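Local coordinates for protein ribonuclease S-3 (Pyrus pyrifolia, PDB 1IQQ) that cleaves RNA as a T2-family ribonuclease of the pistil and takes part in gametophytic self-incompatibility, by which the plant rejects its own pollen, at residues Q11-N16 / E163-T168; K28-H33 / N116-L121; L153-K158 / H191-N196. All blocks are in the same frame, centred on the assembly; numbering follows the deposited sequence.

Interaction 1 of 3, residues Q11-N16 / E163-T168; sequences QLAVCN and ELVEIT
Ala13 and Val14 of the short helix 11-14 pack on Val165 of strand 161-171, where the RNase T2 fold interrupts regular pairing with a classic beta bulge: Val165 and Glu166 both lie opposite Lys154 of the neighbouring strand 152-158. The contact illustrates how a small helix can settle on a sheet through its smallest side chain. The CB of Ala13 is directed toward the strand and comes 3.3 Å from Leu164 O, so the close part of the interface is methyl against peptide carbonyl. Val165 then divides its two methyls between neighbouring helix residues. With CG1 anti to the backbone N (chi1 -171°), CG2 falls beside that N and lies 4.0 Å from Ala13 CB, while CG1 is 4.1 Å from Val14 CG2, the two valines crossing at about a right angle. Val14 also touches Gln9 and Val71, both inferred by similarity to bind the 3'-terminal nucleotide 3'-phosphate of the RNA, so this apolar packing borders the probable substrate site. Toward the loop after the helix the contact thins out and becomes polar. Cys15 turns elsewhere to form its disulfide with Cys22, and the partly exposed Asn16 reaches back to the strand with its amide. Gln156 of strand 152-158 joins this junction, its NE2 donating to Glu163 OE2 and bonding to Ala13 O as well. That same carboxylate oxygen therefore serves two amide groups, a grip that should hold the buried Glu163 carboxylate in place and may favour its ionised form. The bond across the contact, Asn16 ND2 to Glu163 OE2, is 3.0 Å long and nearly straight at 175°; it lies in the amide plane of Asn16 but meets the syn side of OE2 30° out of the carboxylate plane.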
loop_
_atom_site.group_PDB
_atom_site.type_symbol
_atom_site.label_atom_id
_atom_site.label_comp_id
_atom_site.label_asym_id
_atom_site.label_seq_id
_atom_site.Cartn_x
_atom_site.Cartn_y
_atom_site.Cartn_z
ATOM N N GLN A 11 -8.000 3.978 -4.737
ATOM C CA GLN A 11 -8.337 3.604 -6.112
ATOM C C GLN A 11 -8.791 4.762 -7.012
ATOM O O GLN A 11 -8.366 4.805 -8.150
ATOM C CB GLN A 11 -9.425 2.513 -6.070
ATOM C CG GLN A 11 -9.004 1.249 -5.333
ATOM C CD GLN A 11 -10.098 0.203 -5.410
ATOM O OE1 GLN A 11 -11.134 0.392 -6.096
ATOM N NE2 GLN A 11 -9.891 -0.917 -4.740
ATOM N N LEU A 12 -9.617 5.648 -6.464
ATOM C CA LEU A 12 -10.127 6.784 -7.262
ATOM C C LEU A 12 -8.983 7.579 -7.827
ATOM O O LEU A 12 -8.985 7.966 -9.015
ATOM C CB LEU A 12 -11.010 7.689 -6.393
ATOM C CG LEU A 12 -11.803 8.755 -7.156
ATOM C CD1 LEU A 12 -13.091 8.099 -7.805
ATOM C CD2 LEU A 12 -12.285 9.816 -6.211
ATOM N N ALA A 13 -7.943 7.807 -7.034
ATOM C CA ALA A 13 -6.814 8.565 -7.519
ATOM C C ALA A 13 -5.882 7.789 -8.433
ATOM O O ALA A 13 -5.311 8.327 -9.411
ATOM C CB ALA A 13 -6.021 9.130 -6.295
ATOM N N VAL A 14 -5.669 6.512 -8.146
ATOM C CA VAL A 14 -4.838 5.674 -9.008
ATOM C C VAL A 14 -5.412 5.699 -10.431
ATOM O O VAL A 14 -4.654 5.785 -11.394
ATOM C CB VAL A 14 -4.860 4.181 -8.520
ATOM C CG1 VAL A 14 -4.087 3.261 -9.463
ATOM C CG2 VAL A 14 -4.227 4.118 -7.114
ATOM N N CYS A 15 -6.745 5.640 -10.508
ATOM C CA CYS A 15 -7.413 5.584 -11.860
ATOM C C CYS A 15 -7.453 6.907 -12.544
ATOM O O CYS A 15 -7.963 7.007 -13.678
ATOM C CB CYS A 15 -8.811 5.032 -11.663
ATOM S SG CYS A 15 -8.677 3.267 -11.245
ATOM N N ASN A 16 -6.920 7.929 -11.875
ATOM C CA ASN A 16 -6.791 9.292 -12.422
ATOM C C ASN A 16 -5.299 9.578 -12.619
ATOM O O ASN A 16 -4.925 10.697 -12.944
ATOM C CB ASN A 16 -7.407 10.265 -11.378
ATOM C CG ASN A 16 -7.676 11.661 -11.914
ATOM O OD1 ASN A 16 -8.141 11.835 -13.026
ATOM N ND2 ASN A 16 -7.415 12.681 -11.083
ATOM N N GLU A 163 -3.720 15.512 -5.409
ATOM C CA GLU A 163 -4.487 14.523 -4.623
ATOM C C GLU A 163 -3.624 13.449 -3.980
ATOM O O GLU A 163 -2.538 13.087 -4.462
ATOM C CB GLU A 163 -5.493 13.841 -5.468
ATOM C CG GLU A 163 -4.990 13.380 -6.676
ATOM C CD GLU A 163 -6.192 13.255 -7.634
ATOM O OE1 GLU A 163 -7.076 14.112 -7.591
ATOM O OE2 GLU A 163 -6.217 12.311 -8.388
ATOM N N LEU A 164 -4.122 12.979 -2.838
ATOM C CA LEU A 164 -3.472 11.849 -2.096
ATOM C C LEU A 164 -3.672 10.551 -2.930
ATOM O O LEU A 164 -4.776 10.260 -3.413
ATOM C CB LEU A 164 -4.205 11.718 -0.746
ATOM C CG LEU A 164 -3.748 10.583 0.153
ATOM C CD1 LEU A 164 -2.235 10.883 0.594
ATOM C CD2 LEU A 164 -4.654 10.533 1.394
ATOM N N VAL A 165 -2.613 9.758 -3.043
ATOM C CA VAL A 165 -2.692 8.528 -3.853
ATOM C C VAL A 165 -2.251 7.287 -3.051
ATOM O O VAL A 165 -2.936 6.252 -3.151
ATOM C CB VAL A 165 -1.798 8.619 -5.070
ATOM C CG1 VAL A 165 -2.089 7.408 -6.025
ATOM C CG2 VAL A 165 -2.086 9.947 -5.836
ATOM N N GLU A 166 -1.163 7.328 -2.293
ATOM C CA GLU A 166 -0.729 6.123 -1.565
ATOM C C GLU A 166 -0.298 6.461 -0.160
ATOM O O GLU A 166 0.204 7.592 0.101
ATOM C CB GLU A 166 0.491 5.372 -2.230
ATOM C CG GLU A 166 0.241 4.899 -3.630
ATOM C CD GLU A 166 1.425 4.153 -4.198
ATOM O OE1 GLU A 166 2.555 4.280 -3.779
ATOM O OE2 GLU A 166 1.199 3.396 -5.176
ATOM N N ILE A 167 -0.522 5.503 0.738
ATOM C CA ILE A 167 -0.044 5.644 2.136
ATOM C C ILE A 167 0.635 4.338 2.480
ATOM O O ILE A 167 0.071 3.254 2.257
ATOM C CB ILE A 167 -1.171 5.949 3.114
ATOM C CG1 ILE A 167 -1.614 7.413 2.936
ATOM C CG2 ILE A 167 -0.652 5.784 4.569
ATOM C CD1 ILE A 167 -2.835 7.869 3.781
ATOM N N THR A 168 1.881 4.407 2.986
ATOM C CA THR A 168 2.643 3.256 3.356
ATOM C C THR A 168 2.874 3.239 4.842
ATOM O O THR A 168 3.253 4.266 5.453
ATOM C CB THR A 168 4.033 3.328 2.684
ATOM O OG1 THR A 168 3.857 3.262 1.262
ATOM C CG2 THR A 168 4.975 2.170 3.182
#

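Interaction 2 of 3, residues K28-H33 / N116-L121; sequences KLFTVH and NVSRIL. With NAG (2-acetamido-2-deoxy-beta-D-glucopyranose), chain B.
The ring of Phe30 receives Val117 squarely on one face: the CG1 methyl sits 3.5 Å from the ring centroid and only 10° off the normal, a CH-pi contact over the centre. Ser118 OG lies at the ring edge, in its plane and 3.7 Å from Phe30 CD1. Leu121, one helical turn after Val117, approaches obliquely, its CD1 3.8 Å from Phe30 CE1. Tyr10 of strand 3-10 also meets this ring, and Leu164 and Ile167 of strand 161-171 add to its buried surroundings.

Beside this apolar packing runs a polar link. Ser118 OG accepts from Phe30 N at 2.9 Å and 165°; the first torsion of the serine (chi1 -72°) places the hydroxyl beside its own backbone N, where the strand's N-H meets it. The same oxygen is 2.6 Å from a water that donates to Lys28 O, which extends the connection to the residues leading into strand 30-38. One hydroxyl thus joins the start of a strand to the first turn of a helix.

That turn begins at the N-cap Asn116, whose OD1 accepts weak bonds from Ser118 N and Arg119 N. Its ND2 is bonded covalently to NAG C1, so cap and glycan attachment share one amide. The sugar lies close beside the contact: Ser118 CB is 3.7 Å from NAG C5, and Leu29 CD2 is 3.9 Å from NAG O4.

Asn116, Val117 and Ser118 together spell the Asn-X-Ser signal for N-glycosylation, placed here at a helix N terminus. The strand they pack against goes on to His33, the catalytic proton donor, making this a glycosylated helix laid on an active-site strand of the RNase T2 fold.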
loop_
_atom_site.group_PDB
_atom_site.type_symbol
_atom_site.label_atom_id
_atom_site.label_comp_id
_atom_site.label_asym_id
_atom_site.label_seq_id
_atom_site.Cartn_x
_atom_site.Cartn_y
_atom_site.Cartn_z
ATOM N N LYS A 28 -14.031 4.351 -3.785
ATOM C CA LYS A 28 -13.341 5.414 -3.007
ATOM C C LYS A 28 -12.760 4.755 -1.740
ATOM O O LYS A 28 -13.096 5.084 -0.582
ATOM C CB LYS A 28 -14.363 6.507 -2.651
ATOM C CG LYS A 28 -14.768 7.326 -3.913
ATOM C CD LYS A 28 -15.646 8.556 -3.598
ATOM C CE LYS A 28 -16.105 9.216 -4.897
ATOM N NZ LYS A 28 -17.139 10.282 -4.647
ATOM N N LEU A 29 -11.820 3.841 -1.995
ATOM C CA LEU A 29 -11.222 3.026 -0.962
ATOM C C LEU A 29 -9.720 2.848 -1.185
ATOM O O LEU A 29 -9.242 2.851 -2.320
ATOM C CB LEU A 29 -11.816 1.595 -0.967
ATOM C CG LEU A 29 -13.268 1.550 -0.461
ATOM C CD1 LEU A 29 -13.867 0.168 -0.722
ATOM C CD2 LEU A 29 -13.337 1.836 1.002
ATOM N N PHE A 30 -9.024 2.669 -0.055
ATOM C CA PHE A 30 -7.594 2.270 -0.098
ATOM C C PHE A 30 -7.551 0.737 -0.072
ATOM O O PHE A 30 -8.114 0.158 0.847
ATOM C CB PHE A 30 -6.866 2.804 1.168
ATOM C CG PHE A 30 -6.321 4.227 1.027
ATOM C CD1 PHE A 30 -7.066 5.359 1.374
ATOM C CD2 PHE A 30 -5.028 4.406 0.576
ATOM C CE1 PHE A 30 -6.510 6.648 1.282
ATOM C CE2 PHE A 30 -4.456 5.662 0.475
ATOM C CZ PHE A 30 -5.199 6.773 0.831
ATOM N N THR A 31 -6.926 0.161 -1.075
ATOM C CA THR A 31 -6.673 -1.274 -1.079
ATOM C C THR A 31 -5.175 -1.477 -1.236
ATOM O O THR A 31 -4.366 -0.530 -1.420
ATOM C CB THR A 31 -7.465 -2.018 -2.175
ATOM O OG1 THR A 31 -7.331 -1.391 -3.451
ATOM C CG2 THR A 31 -8.976 -2.009 -1.755
ATOM N N VAL A 32 -4.708 -2.730 -1.159
ATOM C CA VAL A 32 -3.305 -2.953 -1.187
ATOM C C VAL A 32 -2.573 -2.742 -2.510
ATOM O O VAL A 32 -3.106 -3.078 -3.592
ATOM C CB VAL A 32 -3.040 -4.433 -0.683
ATOM C CG1 VAL A 32 -1.502 -4.794 -0.822
ATOM C CG2 VAL A 32 -3.536 -4.617 0.779
ATOM N N HIS A 33 -1.407 -2.066 -2.450
ATOM C CA HIS A 33 -0.527 -1.937 -3.618
ATOM C C HIS A 33 0.703 -2.817 -3.473
ATOM O O HIS A 33 1.253 -3.295 -4.467
ATOM C CB HIS A 33 -0.073 -0.494 -3.801
ATOM C CG HIS A 33 0.913 -0.277 -4.906
ATOM N ND1 HIS A 33 0.543 -0.153 -6.232
ATOM C CD2 HIS A 33 2.260 -0.164 -4.880
ATOM C CE1 HIS A 33 1.621 0.027 -6.978
ATOM N NE2 HIS A 33 2.678 0.026 -6.182
ATOM N N ASN A 116 -6.331 -1.298 7.374
ATOM C CA ASN A 116 -7.081 -0.724 6.232
ATOM C C ASN A 116 -7.024 0.821 6.401
ATOM O O ASN A 116 -7.571 1.374 7.320
ATOM C CB ASN A 116 -8.509 -1.262 6.355
ATOM C CG ASN A 116 -9.493 -0.612 5.371
ATOM O OD1 ASN A 116 -9.152 0.380 4.696
ATOM N ND2 ASN A 116 -10.705 -1.185 5.312
ATOM N N VAL A 117 -6.280 1.464 5.491
ATOM C CA VAL A 117 -6.066 2.885 5.623
ATOM C C VAL A 117 -7.351 3.674 5.518
ATOM O O VAL A 117 -7.465 4.735 6.138
ATOM C CB VAL A 117 -5.016 3.311 4.588
ATOM C CG1 VAL A 117 -5.028 4.860 4.322
ATOM C CG2 VAL A 117 -3.618 2.896 5.077
ATOM N N SER A 118 -8.334 3.201 4.754
ATOM C CA SER A 118 -9.632 3.927 4.725
ATOM C C SER A 118 -10.245 3.971 6.121
ATOM O O SER A 118 -10.820 5.010 6.506
ATOM C CB SER A 118 -10.594 3.254 3.753
ATOM O OG SER A 118 -10.134 3.528 2.437
ATOM N N ARG A 119 -10.079 2.849 6.858
ATOM C CA ARG A 119 -10.638 2.790 8.197
ATOM C C ARG A 119 -9.882 3.673 9.194
ATOM O O ARG A 119 -10.493 4.356 9.975
ATOM C CB ARG A 119 -10.655 1.315 8.646
ATOM C CG ARG A 119 -11.354 1.079 9.986
ATOM C CD ARG A 119 -11.128 -0.441 10.372
ATOM N NE ARG A 119 -11.944 -0.836 11.534
ATOM C CZ ARG A 119 -11.554 -0.700 12.799
ATOM N NH1 ARG A 119 -10.367 -0.183 13.090
ATOM N NH2 ARG A 119 -12.360 -1.092 13.781
ATOM N N ILE A 120 -8.537 3.656 9.126
ATOM C CA ILE A 120 -7.733 4.500 10.001
ATOM C C ILE A 120 -8.092 5.965 9.783
ATOM O O ILE A 120 -8.300 6.713 10.729
ATOM C CB ILE A 120 -6.253 4.272 9.703
ATOM C CG1 ILE A 120 -5.898 2.792 9.966
ATOM C CG2 ILE A 120 -5.378 5.261 10.521
ATOM C CD1 ILE A 120 -4.466 2.506 9.692
ATOM N N LEU A 121 -8.216 6.404 8.538
ATOM C CA LEU A 121 -8.593 7.784 8.252
ATOM C C LEU A 121 -10.004 8.079 8.730
ATOM O O LEU A 121 -10.228 9.110 9.362
ATOM C CB LEU A 121 -8.470 8.041 6.743
ATOM C CG LEU A 121 -7.034 8.104 6.203
ATOM C CD1 LEU A 121 -7.052 8.201 4.681
ATOM C CD2 LEU A 121 -6.284 9.315 6.760
HETATM C C1 NAG B . -11.826 -0.560 4.649
HETATM C C2 NAG B . -12.950 -1.622 4.480
HETATM C C3 NAG B . -14.171 -0.904 3.876
HETATM C C4 NAG B . -14.630 0.268 4.752
HETATM C C5 NAG B . -13.421 1.197 4.963
HETATM C C6 NAG B . -13.655 2.340 5.892
HETATM C C7 NAG B . -12.651 -3.980 3.925
HETATM C C8 NAG B . -12.394 -5.000 2.851
HETATM N N2 NAG B . -12.540 -2.677 3.573
HETATM O O3 NAG B . -15.223 -1.884 3.774
HETATM O O4 NAG B . -15.626 1.022 4.031
HETATM O O5 NAG B . -12.337 0.431 5.530
HETATM O O6 NAG B . -14.104 1.910 7.187
HETATM O O7 NAG B . -12.926 -4.348 5.075
HETATM O O HOH W 1 -11.566 5.553 1.570
#

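Interaction 3 of 3, residues L153-K158 / H191-N196; sequences LKCQKK and HYCPTN
Cys155 and Cys193 form a disulfide that ties the C-terminal loop to strand 152-158, an edge of the central sheet. The SG atoms are 2.1 Å apart, and the bridge has a dihedral of 99°, close to the relaxed right angle; Leu153 CB packs 3.7 Å from Cys193 SG. Backbone bonding accompanies the bridge, an example of covalent and non-covalent ties acting on the same residue. Cys155 N donates to His191 O at 2.9 Å, almost linearly (176°), though the donor stands well above the carbonyl plane. In return His191 CA approaches Cys155 O at 3.4 Å in a CA-H...O contact. A water takes the place of direct pairing one step along, donating to Leu153 O and accepting from Cys193 N. The extended Lys154 chain runs alongside His191, its CE 3.7 Å from His191 CG and its NZ farther out over the same ring, offset toward the rim. Elsewhere, Cys193 and Leu153 both touch Leu135 of helix 135-143, both cysteines pack on Ile198 of strand 198-199, and strand 161-171 borders strand 152-158 through backbone bonds from Lys154 and Gln156.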
loop_
_atom_site.group_PDB
_atom_site.type_symbol
_atom_site.label_atom_id
_atom_site.label_comp_id
_atom_site.label_asym_id
_atom_site.label_seq_id
_atom_site.Cartn_x
_atom_site.Cartn_y
_atom_site.Cartn_z
ATOM N N LEU A 153 3.923 9.018 2.405
ATOM C CA LEU A 153 2.776 9.384 1.572
ATOM C C LEU A 153 3.200 9.696 0.136
ATOM O O LEU A 153 4.281 10.233 -0.106
ATOM C CB LEU A 153 2.093 10.611 2.149
ATOM C CG LEU A 153 0.970 10.406 3.165
ATOM C CD1 LEU A 153 1.505 9.631 4.354
ATOM C CD2 LEU A 153 0.462 11.762 3.624
ATOM N N LYS A 154 2.295 9.393 -0.794
ATOM C CA LYS A 154 2.499 9.691 -2.224
ATOM C C LYS A 154 1.294 10.476 -2.680
ATOM O O LYS A 154 0.146 10.110 -2.390
ATOM C CB LYS A 154 2.544 8.403 -3.057
ATOM C CG LYS A 154 2.793 8.746 -4.522
ATOM C CD LYS A 154 2.901 7.440 -5.369
ATOM C CE LYS A 154 3.530 7.685 -6.718
ATOM N NZ LYS A 154 3.903 6.324 -7.269
ATOM N N CYS A 155 1.551 11.564 -3.418
ATOM C CA CYS A 155 0.482 12.402 -3.978
ATOM C C CYS A 155 0.729 12.543 -5.509
ATOM O O CYS A 155 1.755 12.089 -6.010
ATOM C CB CYS A 155 0.529 13.797 -3.375
ATOM S SG CYS A 155 -0.137 13.856 -1.679
ATOM N N GLN A 156 -0.241 13.150 -6.206
ATOM C CA GLN A 156 -0.012 13.427 -7.631
ATOM C C GLN A 156 -0.666 14.744 -7.945
ATOM O O GLN A 156 -1.687 15.123 -7.349
ATOM C CB GLN A 156 -0.626 12.336 -8.530
ATOM C CG GLN A 156 -2.101 12.192 -8.363
ATOM C CD GLN A 156 -2.643 10.934 -9.061
ATOM O OE1 GLN A 156 -1.875 10.137 -9.517
ATOM N NE2 GLN A 156 -3.965 10.767 -9.074
ATOM N N LYS A 157 -0.092 15.482 -8.913
ATOM C CA LYS A 157 -0.696 16.756 -9.300
ATOM C C LYS A 157 -1.425 16.611 -10.649
ATOM O O LYS A 157 -0.868 16.086 -11.591
ATOM C CB LYS A 157 0.335 17.869 -9.433
ATOM C CG LYS A 157 -0.347 19.234 -9.687
ATOM C CD LYS A 157 0.615 20.391 -9.453
ATOM C CE LYS A 157 0.041 21.667 -10.082
ATOM N NZ LYS A 157 1.075 22.733 -10.078
ATOM N N LYS A 158 -2.630 17.149 -10.709
ATOM C CA LYS A 158 -3.460 17.081 -11.914
ATOM C C LYS A 158 -3.909 18.495 -12.114
ATOM O O LYS A 158 -4.824 18.932 -11.422
ATOM C CB LYS A 158 -4.714 16.238 -11.632
ATOM C CG LYS A 158 -4.501 14.834 -11.014
ATOM C CD LYS A 158 -3.834 13.873 -11.992
ATOM C CE LYS A 158 -4.533 13.931 -13.370
ATOM N NZ LYS A 158 -4.178 12.829 -14.330
ATOM N N HIS A 191 5.836 13.206 -6.988
ATOM C CA HIS A 191 5.142 12.272 -6.093
ATOM C C HIS A 191 5.035 12.809 -4.668
ATOM O O HIS A 191 4.364 12.266 -3.804
ATOM C CB HIS A 191 5.878 10.974 -6.045
ATOM C CG HIS A 191 6.016 10.382 -7.403
ATOM N ND1 HIS A 191 7.217 9.931 -7.923
ATOM C CD2 HIS A 191 5.110 10.289 -8.396
ATOM C CE1 HIS A 191 7.037 9.582 -9.188
ATOM N NE2 HIS A 191 5.767 9.795 -9.501
ATOM N N TYR A 192 5.671 13.961 -4.426
ATOM C CA TYR A 192 5.690 14.553 -3.087
ATOM C C TYR A 192 4.372 15.133 -2.680
ATOM O O TYR A 192 3.642 15.781 -3.513
ATOM C CB TYR A 192 6.776 15.666 -3.070
ATOM C CG TYR A 192 6.728 16.656 -1.900
ATOM C CD1 TYR A 192 7.381 16.360 -0.682
ATOM C CD2 TYR A 192 6.139 17.882 -2.063
ATOM C CE1 TYR A 192 7.423 17.351 0.343
ATOM C CE2 TYR A 192 6.180 18.869 -1.061
ATOM C CZ TYR A 192 6.823 18.562 0.123
ATOM O OH TYR A 192 6.810 19.525 1.099
ATOM N N CYS A 193 4.025 14.962 -1.413
ATOM C CA CYS A 193 2.802 15.580 -0.902
ATOM C C CYS A 193 3.142 16.919 -0.230
ATOM O O CYS A 193 3.887 16.949 0.708
ATOM C CB CYS A 193 2.130 14.693 0.177
ATOM S SG CYS A 193 1.378 13.169 -0.475
ATOM N N PRO A 194 2.552 18.015 -0.702
ATOM C CA PRO A 194 2.845 19.322 -0.112
ATOM C C PRO A 194 2.178 19.500 1.232
ATOM O O PRO A 194 1.279 18.742 1.615
ATOM C CB PRO A 194 2.294 20.270 -1.150
ATOM C CG PRO A 194 0.965 19.484 -1.746
ATOM C CD PRO A 194 1.502 18.058 -1.765
ATOM N N THR A 195 2.537 20.577 1.945
ATOM C CA THR A 195 1.970 20.771 3.278
ATOM C C THR A 195 0.495 21.119 3.329
ATOM O O THR A 195 -0.133 20.888 4.367
ATOM C CB THR A 195 2.811 21.797 4.085
ATOM O OG1 THR A 195 2.700 23.049 3.433
ATOM C CG2 THR A 195 4.276 21.402 4.162
ATOM N N ASN A 196 -0.093 21.638 2.260
ATOM C CA ASN A 196 -1.462 22.014 2.294
ATOM C C ASN A 196 -2.128 21.755 0.959
ATOM O O ASN A 196 -1.455 21.503 -0.067
ATOM C CB ASN A 196 -1.558 23.502 2.707
ATOM C CG ASN A 196 -2.930 23.858 3.210
ATOM O OD1 ASN A 196 -3.658 22.990 3.709
ATOM N ND2 ASN A 196 -3.295 25.124 3.118
HETATM O O HOH W 2 5.363 13.032 0.065
#

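How the interactions relate
From the N terminus, helix 11-14 follows strand 3-10 and waits nearly 150 residues for its partner in strand 161-171; this closes the long loop of interaction 1. Interaction 2, between residues 28-33 and 116-121, nests inside that loop and brings the helix beginning at 117 back to the sheet. Interaction 3 opens at 153-158, before interaction 1 has closed, and ends near the C terminus, so these two cross. Gln11 bonds to Leu29 and Thr31, joining interactions 1 and 2, while Gln156 and Lys158 reach the backbone carbonyls of Ala13 and Asn16, joining interactions 1 and 3. Interactions 2 and 3, with centres about 17 Å apart, do not touch but reach the same sheet.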